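Local coordinates for uncharacterized protein Cgl0159 (Corynebacterium glutamicum, PDB 3FOK) that is of unknown function but adopts a TIM-barrel fold and may be an enzyme, at residues A[121-129]-A[150-161]; A[197-206]-A[221-232]. All coordinates share one frame; numbering follows the deposited sequence.

In the fold
Both contacts belong to one TIM barrel and reach the same sheet, their centres about 20 Å apart and their nearest atoms about 4 Å apart without touching. Contact 1 is buried and mixed in chemistry: where a turn-rich loop after strand 108-112 meets the C-terminal end of strand 144-151 and the start of helix 158-174, a selenomethionine fills the bend beside a buried arginine, two carboxylates and ordered waters. Contact 2 is partly buried; helix 199-206 runs back along strand 221-224 of the barrel wall, with aliphatic packing over the strand and a charged cluster at its subunit-facing end. They follow one another along the chain, and both also touch a second subunit of the five-chain assembly.

Contact 1 of 2, residues A[121-129]-A[150-161]; sequences ASFEMDDRY and RINLSDAGTAPT
The side chain of M125, a selenomethionine, enters the bend between strand 144-151 and helix 158-174. Its CB lies 3.5 Å from D155 CG, and its CG comes 3.4 Å from D155 OD2, an oxygen whose polar partners include W188 NE1 and a water shared with M125 N and S122 O. SE then passes N152 CB at 3.8 Å. Bends at chi2 (-43°) and chi3 (-60°) lead CE toward R150 CB, 3.6 Å away, though its exact place is doubtful, being modelled too close to N152 CB. The strand-to-helix bend is a beta-alpha connection of the TIM barrel, at the C-terminal end of strand 144-151, and D155 OD1 accepts from G157 N at 2.8 Å through its anti lone pair, capping the turn that leads into the helix. Next to the selenomethionine, R150 extends its guanidinium between two acids in a salt-bridge network. NH1 meets E124 OE1 at 2.9 Å on the anti side of the carboxylate, 31° out of its plane, whereas NH2 meets D127 OD2 at 2.8 Å from above that carboxylate's plane. E124 OE1 is also paired with R54, and R150 NH2 with G117 O. T161 OG1 approaches M125 O to 3.0 Å.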
loop_
_atom_site.group_PDB
_atom_site.type_symbol
_atom_site.label_atom_id
_atom_site.label_comp_id
_atom_site.label_asym_id
_atom_site.label_seq_id
_atom_site.Cartn_x
_atom_site.Cartn_y
_atom_site.Cartn_z
ATOM N N ALA A 121 -6.839 16.521 -16.034
ATOM C CA ALA A 121 -6.776 16.317 -14.592
ATOM C C ALA A 121 -5.462 16.819 -14.013
ATOM O O ALA A 121 -4.425 16.773 -14.667
ATOM C CB ALA A 121 -6.950 14.837 -14.273
ATOM N N SER A 122 -5.507 17.306 -12.779
ATOM C CA SER A 122 -4.297 17.788 -12.129
ATOM C C SER A 122 -3.419 16.568 -11.872
ATOM O O SER A 122 -2.209 16.678 -11.686
ATOM C CB SER A 122 -4.638 18.466 -10.800
ATOM O OG SER A 122 -5.218 17.546 -9.894
ATOM N N PHE A 123 -4.054 15.401 -11.885
ATOM C CA PHE A 123 -3.377 14.141 -11.642
ATOM C C PHE A 123 -3.215 13.271 -12.884
ATOM O O PHE A 123 -3.046 12.058 -12.751
ATOM C CB PHE A 123 -4.160 13.351 -10.585
ATOM C CG PHE A 123 -5.599 13.076 -10.969
ATOM C CD1 PHE A 123 -5.921 12.032 -11.834
ATOM C CD2 PHE A 123 -6.627 13.880 -10.482
ATOM C CE1 PHE A 123 -7.250 11.793 -12.212
ATOM C CE2 PHE A 123 -7.953 13.651 -10.851
ATOM C CZ PHE A 123 -8.264 12.608 -11.716
ATOM N N GLU A 124 -3.244 13.845 -14.087
ATOM C CA GLU A 124 -3.141 12.963 -15.246
ATOM C C GLU A 124 -1.788 12.315 -15.513
ATOM O O GLU A 124 -1.674 11.478 -16.405
ATOM C CB GLU A 124 -3.707 13.621 -16.524
ATOM C CG GLU A 124 -2.860 14.623 -17.280
ATOM C CD GLU A 124 -3.550 15.048 -18.578
ATOM O OE1 GLU A 124 -3.665 14.211 -19.502
ATOM O OE2 GLU A 124 -3.996 16.213 -18.667
HETATM N N MSE A 125 -0.762 12.676 -14.747
HETATM C CA MSE A 125 0.531 12.029 -14.928
HETATM C C MSE A 125 0.516 10.744 -14.097
HETATM O O MSE A 125 1.336 9.848 -14.295
HETATM C CB MSE A 125 1.682 12.937 -14.484
HETATM C CG MSE A 125 1.961 14.096 -15.429
HETATM SE SE MSE A 125 1.911 13.599 -17.304
HETATM C CE MSE A 125 3.324 12.263 -17.320
ATOM N N ASP A 126 -0.435 10.672 -13.168
ATOM C CA ASP A 126 -0.616 9.512 -12.299
ATOM C C ASP A 126 -1.640 8.611 -12.995
ATOM O O ASP A 126 -2.746 8.398 -12.507
ATOM C CB ASP A 126 -1.119 9.984 -10.927
ATOM C CG ASP A 126 -1.420 8.842 -9.978
ATOM O OD1 ASP A 126 -0.773 7.779 -10.075
ATOM O OD2 ASP A 126 -2.300 9.023 -9.115
ATOM N N ASP A 127 -1.232 8.092 -14.150
ATOM C CA ASP A 127 -2.049 7.240 -15.015
ATOM C C ASP A 127 -2.267 5.827 -14.474
ATOM O O ASP A 127 -1.664 4.869 -14.964
ATOM C CB ASP A 127 -1.385 7.143 -16.389
ATOM C CG ASP A 127 -2.381 7.198 -17.524
ATOM O OD1 ASP A 127 -3.504 6.674 -17.365
ATOM O OD2 ASP A 127 -2.031 7.759 -18.585
ATOM N N ARG A 128 -3.158 5.694 -13.498
ATOM C CA ARG A 128 -3.436 4.404 -12.876
ATOM C C ARG A 128 -4.093 3.355 -13.783
ATOM O O ARG A 128 -4.756 3.684 -14.768
ATOM C CB ARG A 128 -4.271 4.641 -11.617
ATOM C CG ARG A 128 -3.493 5.415 -10.555
ATOM C CD ARG A 128 -4.396 6.226 -9.638
ATOM N NE ARG A 128 -4.378 5.742 -8.262
ATOM C CZ ARG A 128 -3.775 6.358 -7.251
ATOM N NH1 ARG A 128 -3.134 7.494 -7.448
ATOM N NH2 ARG A 128 -3.825 5.835 -6.036
ATOM N N TYR A 129 -3.883 2.085 -13.443
ATOM C CA TYR A 129 -4.432 0.970 -14.202
ATOM C C TYR A 129 -5.881 0.708 -13.823
ATOM O O TYR A 129 -6.186 0.082 -12.809
ATOM C CB TYR A 129 -3.546 -0.261 -14.004
ATOM C CG TYR A 129 -2.292 -0.155 -14.832
ATOM C CD1 TYR A 129 -2.105 -0.962 -15.954
ATOM C CD2 TYR A 129 -1.344 0.828 -14.559
ATOM C CE1 TYR A 129 -1.008 -0.788 -16.792
ATOM C CE2 TYR A 129 -0.242 1.017 -15.391
ATOM C CZ TYR A 129 -0.082 0.206 -16.504
ATOM O OH TYR A 129 1.002 0.397 -17.323
ATOM N N ARG A 150 3.370 7.942 -20.149
ATOM C CA ARG A 150 3.843 9.307 -20.296
ATOM C C ARG A 150 4.794 9.590 -19.148
ATOM O O ARG A 150 4.467 9.370 -17.984
ATOM C CB ARG A 150 2.668 10.285 -20.295
ATOM C CG ARG A 150 1.913 10.301 -21.614
ATOM C CD ARG A 150 0.659 11.132 -21.517
ATOM N NE ARG A 150 -0.281 10.539 -20.579
ATOM C CZ ARG A 150 -1.420 11.105 -20.199
ATOM N NH1 ARG A 150 -1.762 12.291 -20.681
ATOM N NH2 ARG A 150 -2.210 10.486 -19.335
ATOM N N ILE A 151 5.981 10.069 -19.493
ATOM C CA ILE A 151 7.017 10.348 -18.516
ATOM C C ILE A 151 7.251 11.841 -18.322
ATOM O O ILE A 151 7.866 12.501 -19.164
ATOM C CB ILE A 151 8.333 9.666 -18.950
ATOM C CG1 ILE A 151 8.081 8.167 -19.144
ATOM C CG2 ILE A 151 9.425 9.925 -17.933
ATOM C CD1 ILE A 151 9.229 7.409 -19.770
ATOM N N ASN A 152 6.760 12.369 -17.205
ATOM C CA ASN A 152 6.916 13.784 -16.894
ATOM C C ASN A 152 7.913 13.934 -15.750
ATOM O O ASN A 152 7.585 13.695 -14.588
ATOM C CB ASN A 152 5.561 14.383 -16.512
ATOM C CG ASN A 152 5.589 15.892 -16.419
ATOM O OD1 ASN A 152 4.603 16.559 -16.748
ATOM N ND2 ASN A 152 6.708 16.442 -15.956
ATOM N N LEU A 153 9.130 14.339 -16.097
ATOM C CA LEU A 153 10.206 14.501 -15.127
ATOM C C LEU A 153 9.946 15.421 -13.939
ATOM O O LEU A 153 10.569 15.269 -12.895
ATOM C CB LEU A 153 11.475 14.955 -15.844
ATOM C CG LEU A 153 12.041 13.962 -16.859
ATOM C CD1 LEU A 153 13.314 14.522 -17.473
ATOM C CD2 LEU A 153 12.325 12.632 -16.171
ATOM N N SER A 154 9.030 16.370 -14.075
ATOM C CA SER A 154 8.759 17.280 -12.969
ATOM C C SER A 154 7.498 16.924 -12.193
ATOM O O SER A 154 7.103 17.650 -11.285
ATOM C CB SER A 154 8.637 18.715 -13.480
ATOM O OG SER A 154 7.416 18.898 -14.170
ATOM N N ASP A 155 6.874 15.802 -12.537
ATOM C CA ASP A 155 5.644 15.386 -11.866
ATOM C C ASP A 155 5.791 14.036 -11.159
ATOM O O ASP A 155 5.952 13.002 -11.801
ATOM C CB ASP A 155 4.509 15.318 -12.888
ATOM C CG ASP A 155 3.148 15.253 -12.242
ATOM O OD1 ASP A 155 2.964 14.424 -11.329
ATOM O OD2 ASP A 155 2.257 16.025 -12.656
ATOM N N ALA A 156 5.714 14.056 -9.832
ATOM C CA ALA A 156 5.853 12.846 -9.018
ATOM C C ALA A 156 4.910 11.716 -9.422
ATOM O O ALA A 156 5.176 10.548 -9.136
ATOM C CB ALA A 156 5.647 13.184 -7.542
ATOM N N GLY A 157 3.811 12.064 -10.082
ATOM C CA GLY A 157 2.856 11.058 -10.509
ATOM C C GLY A 157 3.454 10.063 -11.486
ATOM O O GLY A 157 2.958 8.946 -11.626
ATOM N N THR A 158 4.528 10.462 -12.160
ATOM C CA THR A 158 5.189 9.587 -13.121
ATOM C C THR A 158 5.766 8.362 -12.418
ATOM O O THR A 158 5.735 7.256 -12.954
ATOM C CB THR A 158 6.341 10.314 -13.848
ATOM O OG1 THR A 158 5.817 11.416 -14.598
ATOM C CG2 THR A 158 7.064 9.356 -14.794
ATOM N N ALA A 159 6.284 8.569 -11.211
ATOM C CA ALA A 159 6.883 7.490 -10.436
ATOM C C ALA A 159 5.973 6.270 -10.299
ATOM O O ALA A 159 6.323 5.182 -10.750
ATOM C CB ALA A 159 7.294 8.001 -9.059
ATOM N N PRO A 160 4.794 6.425 -9.672
ATOM C CA PRO A 160 3.957 5.227 -9.567
ATOM C C PRO A 160 3.530 4.640 -10.914
ATOM O O PRO A 160 3.238 3.444 -11.010
ATOM C CB PRO A 160 2.776 5.696 -8.710
ATOM C CG PRO A 160 2.728 7.176 -8.952
ATOM C CD PRO A 160 4.180 7.563 -8.963
ATOM N N THR A 161 3.502 5.466 -11.958
ATOM C CA THR A 161 3.110 4.975 -13.276
ATOM C C THR A 161 4.208 4.100 -13.876
ATOM O O THR A 161 3.926 3.101 -14.542
ATOM C CB THR A 161 2.803 6.134 -14.248
ATOM O OG1 THR A 161 1.793 6.977 -13.682
ATOM C CG2 THR A 161 2.297 5.593 -15.582
HETATM O O HOH W 1 -0.320 14.810 -12.946
HETATM O O HOH W 2 2.039 8.389 -17.114
HETATM O O HOH W 3 -0.180 5.609 -11.871
HETATM O O HOH W 4 0.603 7.912 -19.319
#

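Contact 2 of 2, residues A[197-206]-A[221-232]; sequences LSTDAVIQSV and MKLPVVEEMERV
T199, in the first turn of its helix, packs against E227, R231 and V232. Its OG1 donates to E227 O, a short 2.5 Å in the model, arriving from 59° above the carbonyl plane. With OG1 beside the backbone N (chi1 -53°), CG2 stands anti to that N and lies 3.4 Å from R231 NH1 and 3.7 Å from V232 CG2. R231 crosses T199 at about a right angle and brings NH2 to D200 OD1 at 2.8 Å in a salt bridge whose carboxylate and guanidinium planes stand 82° apart. The same guanidinium pairs through NH1 with E228 OE1 and through NH2 with E63 of the second subunit, so this charged cluster lies at a subunit boundary. V206 CG2 meets L223 CD2 crosswise at 3.7 Å, while CG1 faces the selenium of M221. Between these ends, V202 CG1 touches V232 CG1 at 3.6 Å, CG2 faces the CG corner of the P224 ring, and the V202 and V226 side chains pass in opposite directions. Helix 199-206 runs antiparallel to strand 221-224, its axis 10.0 Å away, as an outer barrel helix over a strand flanked by 179-189 and 240-243, with helix 252-261 touching V225 and M229.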
loop_
_atom_site.group_PDB
_atom_site.type_symbol
_atom_site.label_atom_id
_atom_site.label_comp_id
_atom_site.label_asym_id
_atom_site.label_seq_id
_atom_site.Cartn_x
_atom_site.Cartn_y
_atom_site.Cartn_z
ATOM N N LEU A 197 7.370 16.061 -28.794
ATOM C CA LEU A 197 7.559 15.269 -30.002
ATOM C C LEU A 197 8.893 15.469 -30.713
ATOM O O LEU A 197 9.044 15.081 -31.865
ATOM C CB LEU A 197 6.411 15.527 -30.978
ATOM C CG LEU A 197 5.033 15.097 -30.467
ATOM C CD1 LEU A 197 3.975 15.378 -31.528
ATOM C CD2 LEU A 197 5.057 13.615 -30.122
ATOM N N SER A 198 9.867 16.065 -30.040
ATOM C CA SER A 198 11.175 16.259 -30.663
ATOM C C SER A 198 11.848 14.893 -30.747
ATOM O O SER A 198 11.632 14.036 -29.889
ATOM C CB SER A 198 12.041 17.219 -29.840
ATOM O OG SER A 198 12.432 16.633 -28.610
ATOM N N THR A 199 12.661 14.700 -31.777
ATOM C CA THR A 199 13.352 13.439 -31.990
ATOM C C THR A 199 14.048 12.882 -30.748
ATOM O O THR A 199 13.867 11.710 -30.407
ATOM C CB THR A 199 14.397 13.571 -33.113
ATOM O OG1 THR A 199 13.771 14.115 -34.280
ATOM C CG2 THR A 199 14.989 12.206 -33.457
ATOM N N ASP A 200 14.843 13.707 -30.073
ATOM C CA ASP A 200 15.563 13.243 -28.896
ATOM C C ASP A 200 14.676 12.842 -27.721
ATOM O O ASP A 200 15.032 11.940 -26.960
ATOM C CB ASP A 200 16.579 14.291 -28.447
ATOM C CG ASP A 200 17.764 14.381 -29.388
ATOM O OD1 ASP A 200 18.326 13.320 -29.732
ATOM O OD2 ASP A 200 18.142 15.505 -29.781
ATOM N N ALA A 201 13.529 13.502 -27.570
ATOM C CA ALA A 201 12.624 13.171 -26.477
ATOM C C ALA A 201 12.018 11.791 -26.721
ATOM O O ALA A 201 11.932 10.970 -25.803
ATOM C CB ALA A 201 11.529 14.217 -26.364
ATOM N N VAL A 202 11.601 11.532 -27.958
ATOM C CA VAL A 202 11.017 10.245 -28.297
ATOM C C VAL A 202 12.035 9.143 -28.035
ATOM O O VAL A 202 11.702 8.093 -27.480
ATOM C CB VAL A 202 10.590 10.194 -29.778
ATOM C CG1 VAL A 202 10.077 8.801 -30.126
ATOM C CG2 VAL A 202 9.514 11.232 -30.041
ATOM N N ILE A 203 13.279 9.388 -28.435
ATOM C CA ILE A 203 14.340 8.413 -28.241
ATOM C C ILE A 203 14.555 8.135 -26.755
ATOM O O ILE A 203 14.676 6.976 -26.343
ATOM C CB ILE A 203 15.652 8.905 -28.883
ATOM C CG1 ILE A 203 15.533 8.815 -30.408
ATOM C CG2 ILE A 203 16.841 8.084 -28.379
ATOM C CD1 ILE A 203 16.717 9.370 -31.165
ATOM N N GLN A 204 14.581 9.191 -25.948
ATOM C CA GLN A 204 14.780 9.029 -24.515
ATOM C C GLN A 204 13.632 8.242 -23.880
ATOM O O GLN A 204 13.847 7.448 -22.965
ATOM C CB GLN A 204 14.898 10.393 -23.832
ATOM C CG GLN A 204 15.372 10.303 -22.390
ATOM C CD GLN A 204 15.378 11.646 -21.686
ATOM O OE1 GLN A 204 15.843 11.758 -20.549
ATOM N NE2 GLN A 204 14.859 12.674 -22.354
ATOM N N SER A 205 12.413 8.466 -24.363
ATOM C CA SER A 205 11.252 7.774 -23.819
ATOM C C SER A 205 11.302 6.287 -24.140
ATOM O O SER A 205 10.873 5.457 -23.339
ATOM C CB SER A 205 9.948 8.384 -24.360
ATOM O OG SER A 205 9.763 8.109 -25.733
ATOM N N VAL A 206 11.827 5.950 -25.312
ATOM C CA VAL A 206 11.925 4.554 -25.712
ATOM C C VAL A 206 12.945 3.818 -24.853
ATOM O O VAL A 206 12.698 2.693 -24.412
ATOM C CB VAL A 206 12.328 4.429 -27.191
ATOM C CG1 VAL A 206 12.544 2.980 -27.548
ATOM C CG2 VAL A 206 11.241 5.021 -28.074
HETATM N N MSE A 221 6.506 -1.446 -29.122
HETATM C CA MSE A 221 6.499 -0.003 -28.959
HETATM C C MSE A 221 5.435 0.576 -29.879
HETATM O O MSE A 221 5.231 0.100 -30.995
HETATM C CB MSE A 221 7.861 0.594 -29.332
HETATM C CG MSE A 221 9.005 0.236 -28.399
HETATM SE SE MSE A 221 8.963 1.196 -26.718
HETATM C CE MSE A 221 8.456 -0.238 -25.544
ATOM N N LYS A 222 4.747 1.596 -29.389
ATOM C CA LYS A 222 3.726 2.291 -30.158
ATOM C C LYS A 222 4.281 3.710 -30.142
ATOM O O LYS A 222 4.174 4.413 -29.142
ATOM C CB LYS A 222 2.380 2.211 -29.439
ATOM C CG LYS A 222 1.200 2.796 -30.198
ATOM C CD LYS A 222 -0.059 2.688 -29.347
ATOM C CE LYS A 222 -1.228 3.437 -29.955
ATOM N NZ LYS A 222 -2.365 3.506 -28.996
ATOM N N LEU A 223 4.904 4.112 -31.245
ATOM C CA LEU A 223 5.528 5.426 -31.327
ATOM C C LEU A 223 4.877 6.402 -32.293
ATOM O O LEU A 223 4.157 6.006 -33.210
ATOM C CB LEU A 223 6.998 5.267 -31.719
ATOM C CG LEU A 223 7.845 4.271 -30.922
ATOM C CD1 LEU A 223 9.247 4.239 -31.497
ATOM C CD2 LEU A 223 7.876 4.662 -29.457
ATOM N N PRO A 224 5.128 7.706 -32.088
ATOM C CA PRO A 224 4.574 8.753 -32.948
ATOM C C PRO A 224 5.534 8.997 -34.110
ATOM O O PRO A 224 6.754 8.931 -33.929
ATOM C CB PRO A 224 4.500 9.948 -32.011
ATOM C CG PRO A 224 5.752 9.785 -31.214
ATOM C CD PRO A 224 5.756 8.299 -30.891
ATOM N N VAL A 225 4.997 9.257 -35.298
ATOM C CA VAL A 225 5.849 9.524 -36.451
ATOM C C VAL A 225 6.398 10.924 -36.249
ATOM O O VAL A 225 5.667 11.909 -36.321
ATOM C CB VAL A 225 5.061 9.454 -37.765
ATOM C CG1 VAL A 225 5.985 9.726 -38.940
ATOM C CG2 VAL A 225 4.418 8.083 -37.901
ATOM N N VAL A 226 7.696 11.001 -35.992
ATOM C CA VAL A 226 8.355 12.266 -35.716
ATOM C C VAL A 226 9.504 12.583 -36.671
ATOM O O VAL A 226 9.859 11.779 -37.530
ATOM C CB VAL A 226 8.862 12.254 -34.251
ATOM C CG1 VAL A 226 9.760 13.439 -33.969
ATOM C CG2 VAL A 226 7.673 12.267 -33.313
ATOM N N GLU A 227 10.064 13.778 -36.516
ATOM C CA GLU A 227 11.183 14.238 -37.324
ATOM C C GLU A 227 12.354 13.266 -37.158
ATOM O O GLU A 227 12.572 12.752 -36.064
ATOM C CB GLU A 227 11.612 15.633 -36.861
ATOM C CG GLU A 227 12.194 16.486 -37.963
ATOM C CD GLU A 227 11.116 17.044 -38.869
ATOM O OE1 GLU A 227 10.383 17.953 -38.423
ATOM O OE2 GLU A 227 10.995 16.570 -40.018
ATOM N N GLU A 228 13.089 13.005 -38.243
ATOM C CA GLU A 228 14.260 12.106 -38.209
ATOM C C GLU A 228 14.004 10.671 -37.634
ATOM O O GLU A 228 14.779 10.225 -36.786
ATOM C CB GLU A 228 15.362 12.786 -37.377
ATOM C CG GLU A 228 16.279 13.723 -38.144
ATOM C CD GLU A 228 17.405 14.263 -37.282
ATOM O OE1 GLU A 228 17.142 15.162 -36.453
ATOM O OE2 GLU A 228 18.550 13.778 -37.425
HETATM N N MSE A 229 12.979 9.976 -38.165
HETATM C CA MSE A 229 12.457 8.653 -37.744
HETATM C C MSE A 229 13.252 7.385 -37.926
HETATM O O MSE A 229 12.779 6.272 -37.586
HETATM C CB MSE A 229 11.158 8.364 -38.467
HETATM C CG MSE A 229 9.899 8.844 -37.740
HETATM SE SE MSE A 229 9.629 7.994 -36.049
HETATM C CE MSE A 229 8.475 6.555 -36.608
ATOM N N GLU A 230 14.449 7.505 -38.468
ATOM C CA GLU A 230 15.219 6.316 -38.801
ATOM C C GLU A 230 16.314 6.283 -37.775
ATOM O O GLU A 230 16.980 5.276 -37.531
ATOM C CB GLU A 230 15.653 6.566 -40.203
ATOM C CG GLU A 230 16.602 5.673 -40.962
ATOM C CD GLU A 230 16.878 6.390 -42.253
ATOM O OE1 GLU A 230 15.909 6.886 -42.890
ATOM O OE2 GLU A 230 18.058 6.521 -42.603
ATOM N N ARG A 231 16.312 7.396 -37.065
ATOM C CA ARG A 231 17.213 7.666 -35.998
ATOM C C ARG A 231 16.474 7.303 -34.713
ATOM O O ARG A 231 17.091 6.887 -33.736
ATOM C CB ARG A 231 17.548 9.133 -36.044
ATOM C CG ARG A 231 18.584 9.538 -35.055
ATOM C CD ARG A 231 18.916 11.001 -35.215
ATOM N NE ARG A 231 19.353 11.574 -33.951
ATOM C CZ ARG A 231 18.920 12.734 -33.477
ATOM N NH1 ARG A 231 18.042 13.448 -34.164
ATOM N NH2 ARG A 231 19.352 13.172 -32.306
ATOM N N VAL A 232 15.153 7.467 -34.717
ATOM C CA VAL A 232 14.347 7.117 -33.564
ATOM C C VAL A 232 14.318 5.599 -33.539
ATOM O O VAL A 232 14.381 4.986 -32.478
ATOM C CB VAL A 232 12.901 7.637 -33.700
ATOM C CG1 VAL A 232 12.043 7.065 -32.583
ATOM C CG2 VAL A 232 12.878 9.156 -33.659
#